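Local coordinates for protein alpha-galactosidase (Lactobacillus brevis, PDB 3MI6) that probably hydrolyses terminal, non-reducing alpha-D-galactose residues of alpha-galactosides, at residues D[362-367]-D[396-401]. Sequence-based numbering, arbitrary orientation.
Sequences EMFVLD and EHFSQA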
loop_
_atom_site.group_PDB
_atom_site.type_symbol
_atom_site.label_atom_id
_atom_site.label_comp_id
_atom_site.label_asym_id
_atom_site.label_seq_id
_atom_site.Cartn_x
_atom_site.Cartn_y
_atom_site.Cartn_z
ATOM N N GLU D 362 -2.703 2.609 49.516
ATOM C CA GLU D 362 -1.531 3.058 50.259
ATOM C C GLU D 362 -1.368 4.562 50.413
ATOM O O GLU D 362 -0.515 5.016 51.175
ATOM C CB GLU D 362 -0.273 2.495 49.622
ATOM C CG GLU D 362 -0.030 1.070 50.006
ATOM C CD GLU D 362 0.968 0.392 49.104
ATOM O OE1 GLU D 362 1.196 0.920 47.992
ATOM O OE2 GLU D 362 1.516 -0.665 49.506
HETATM N N MSE D 363 -2.178 5.333 49.696
HETATM C CA MSE D 363 -2.013 6.782 49.669
HETATM C C MSE D 363 -3.286 7.461 49.213
HETATM O O MSE D 363 -3.947 6.996 48.285
HETATM C CB MSE D 363 -0.857 7.189 48.749
HETATM C CG MSE D 363 -0.797 8.676 48.475
HETATM SE SE MSE D 363 0.504 9.167 47.104
HETATM C CE MSE D 363 2.154 8.952 48.116
ATOM N N PHE D 364 -3.634 8.563 49.871
ATOM C CA PHE D 364 -4.789 9.345 49.467
ATOM C C PHE D 364 -4.297 10.663 48.902
ATOM O O PHE D 364 -3.392 11.264 49.459
ATOM C CB PHE D 364 -5.739 9.581 50.641
ATOM C CG PHE D 364 -6.942 10.381 50.272
ATOM C CD1 PHE D 364 -6.848 11.751 50.093
ATOM C CD2 PHE D 364 -8.152 9.774 50.076
ATOM C CE1 PHE D 364 -7.943 12.492 49.732
ATOM C CE2 PHE D 364 -9.248 10.515 49.717
ATOM C CZ PHE D 364 -9.143 11.877 49.542
ATOM N N VAL D 365 -4.887 11.087 47.785
ATOM C CA VAL D 365 -4.522 12.336 47.113
ATOM C C VAL D 365 -5.698 13.302 46.960
ATOM O O VAL D 365 -6.542 13.121 46.085
ATOM C CB VAL D 365 -3.967 12.098 45.698
ATOM C CG1 VAL D 365 -3.484 13.395 45.128
ATOM C CG2 VAL D 365 -2.854 11.071 45.709
ATOM N N LEU D 366 -5.740 14.335 47.798
ATOM C CA LEU D 366 -6.761 15.357 47.685
ATOM C C LEU D 366 -6.527 16.182 46.409
ATOM O O LEU D 366 -5.429 16.716 46.205
ATOM C CB LEU D 366 -6.698 16.241 48.919
ATOM C CG LEU D 366 -7.597 17.465 48.990
ATOM C CD1 LEU D 366 -9.034 17.046 48.960
ATOM C CD2 LEU D 366 -7.284 18.253 50.254
ATOM N N ASP D 367 -7.536 16.275 45.541
ATOM C CA ASP D 367 -7.356 16.964 44.259
ATOM C C ASP D 367 -7.902 18.386 44.305
ATOM O O ASP D 367 -7.982 18.999 45.370
ATOM C CB ASP D 367 -7.987 16.174 43.094
ATOM C CG ASP D 367 -7.216 16.339 41.762
ATOM O OD1 ASP D 367 -6.262 15.559 41.510
ATOM O OD2 ASP D 367 -7.580 17.230 40.961
ATOM N N GLU D 396 -3.523 20.407 57.901
ATOM C CA GLU D 396 -2.662 19.719 58.867
ATOM C C GLU D 396 -3.389 18.587 59.586
ATOM O O GLU D 396 -2.822 17.521 59.828
ATOM C CB GLU D 396 -2.108 20.711 59.887
ATOM C CG GLU D 396 -2.944 21.979 60.030
ATOM C CD GLU D 396 -2.598 23.035 58.987
ATOM O OE1 GLU D 396 -1.691 23.852 59.262
ATOM O OE2 GLU D 396 -3.223 23.051 57.899
ATOM N N HIS D 397 -4.650 18.829 59.920
ATOM C CA HIS D 397 -5.465 17.838 60.601
ATOM C C HIS D 397 -5.773 16.646 59.701
ATOM O O HIS D 397 -5.500 15.502 60.055
ATOM C CB HIS D 397 -6.765 18.472 61.106
ATOM C CG HIS D 397 -7.776 17.477 61.584
ATOM N ND1 HIS D 397 -9.123 17.603 61.324
ATOM C CD2 HIS D 397 -7.634 16.330 62.292
ATOM C CE1 HIS D 397 -9.768 16.582 61.858
ATOM N NE2 HIS D 397 -8.887 15.793 62.449
ATOM N N PHE D 398 -6.343 16.928 58.534
ATOM C CA PHE D 398 -6.788 15.892 57.601
ATOM C C PHE D 398 -5.669 14.939 57.204
ATOM O O PHE D 398 -5.914 13.768 56.938
ATOM C CB PHE D 398 -7.396 16.542 56.357
ATOM C CG PHE D 398 -7.797 15.569 55.288
ATOM C CD1 PHE D 398 -8.717 14.570 55.550
ATOM C CD2 PHE D 398 -7.280 15.676 54.006
ATOM C CE1 PHE D 398 -9.105 13.678 54.556
ATOM C CE2 PHE D 398 -7.664 14.789 53.006
ATOM C CZ PHE D 398 -8.581 13.788 53.286
ATOM N N SER D 399 -4.443 15.451 57.163
ATOM C CA SER D 399 -3.288 14.632 56.834
ATOM C C SER D 399 -2.887 13.830 58.053
ATOM O O SER D 399 -2.450 12.692 57.944
ATOM C CB SER D 399 -2.117 15.497 56.371
ATOM O OG SER D 399 -1.383 15.983 57.476
ATOM N N GLN D 400 -3.038 14.430 59.223
ATOM C CA GLN D 400 -2.760 13.726 60.463
ATOM C C GLN D 400 -3.632 12.484 60.518
ATOM O O GLN D 400 -3.161 11.401 60.831
ATOM C CB GLN D 400 -3.025 14.634 61.666
ATOM C CG GLN D 400 -2.446 14.144 62.988
ATOM C CD GLN D 400 -2.297 15.272 64.003
ATOM O OE1 GLN D 400 -2.528 15.086 65.203
ATOM N NE2 GLN D 400 -1.919 16.457 63.518
ATOM N N ALA D 401 -4.909 12.643 60.197
ATOM C CA ALA D 401 -5.811 11.502 60.122
ATOM C C ALA D 401 -5.290 10.464 59.128
ATOM O O ALA D 401 -5.085 9.301 59.484
ATOM C CB ALA D 401 -7.206 11.951 59.739
#
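F398 is the one residue of helix segment 396-401 that reaches strand 363-366, and its ring meets F364 and L366 there. From CB, which points toward the strand, CG stands anti to the backbone N (chi1 176°), and this torsion directs the ring from the helix toward the strand. The far edge of the ring does the touching. CZ of F398 comes to 3.8 Å from CE1 of F364, and CE2 of F398 lies 4.0 Å from that same CE1. The planes stand at 90° with the centroids 5.6 Å apart, an offset edge-to-face (T-shaped) pair in which F398 supplies the edge and F364 the face. Phenylalanine suits both places: it is long enough to span from helix to strand, and although the F398 edge meets the CE1 side of F364, off the ring centre, a modest electrostatic gain may add to the apolar contact. On the CE2 side a looser apolar contact follows, with CD2 of L366 at 4.4 Å from CE2 of F398. Leucine fits here because its branched apolar tip fills the buried layer beside the ring, touching L349 of helix 346-358 as well.

Strand 363-366 is the second of eight parallel strands in the TIM barrel, and with helix 394-404, packed outside it, and the third strand, 408-413, it forms a beta-alpha-beta crossover unit. Alternation along the strand turns F364 and L366 outward to the helix layer, while V365 between them points away from the helix. F409 of the third strand meets the ring of F398 at about a right angle too, and M350 of helix 346-358 also touches F398, so this buried ring sits among two strands and a neighbouring helix. Just past L366, D367, a predicted substrate-binding residue, forms a salt bridge through OD1 with NZ of K477.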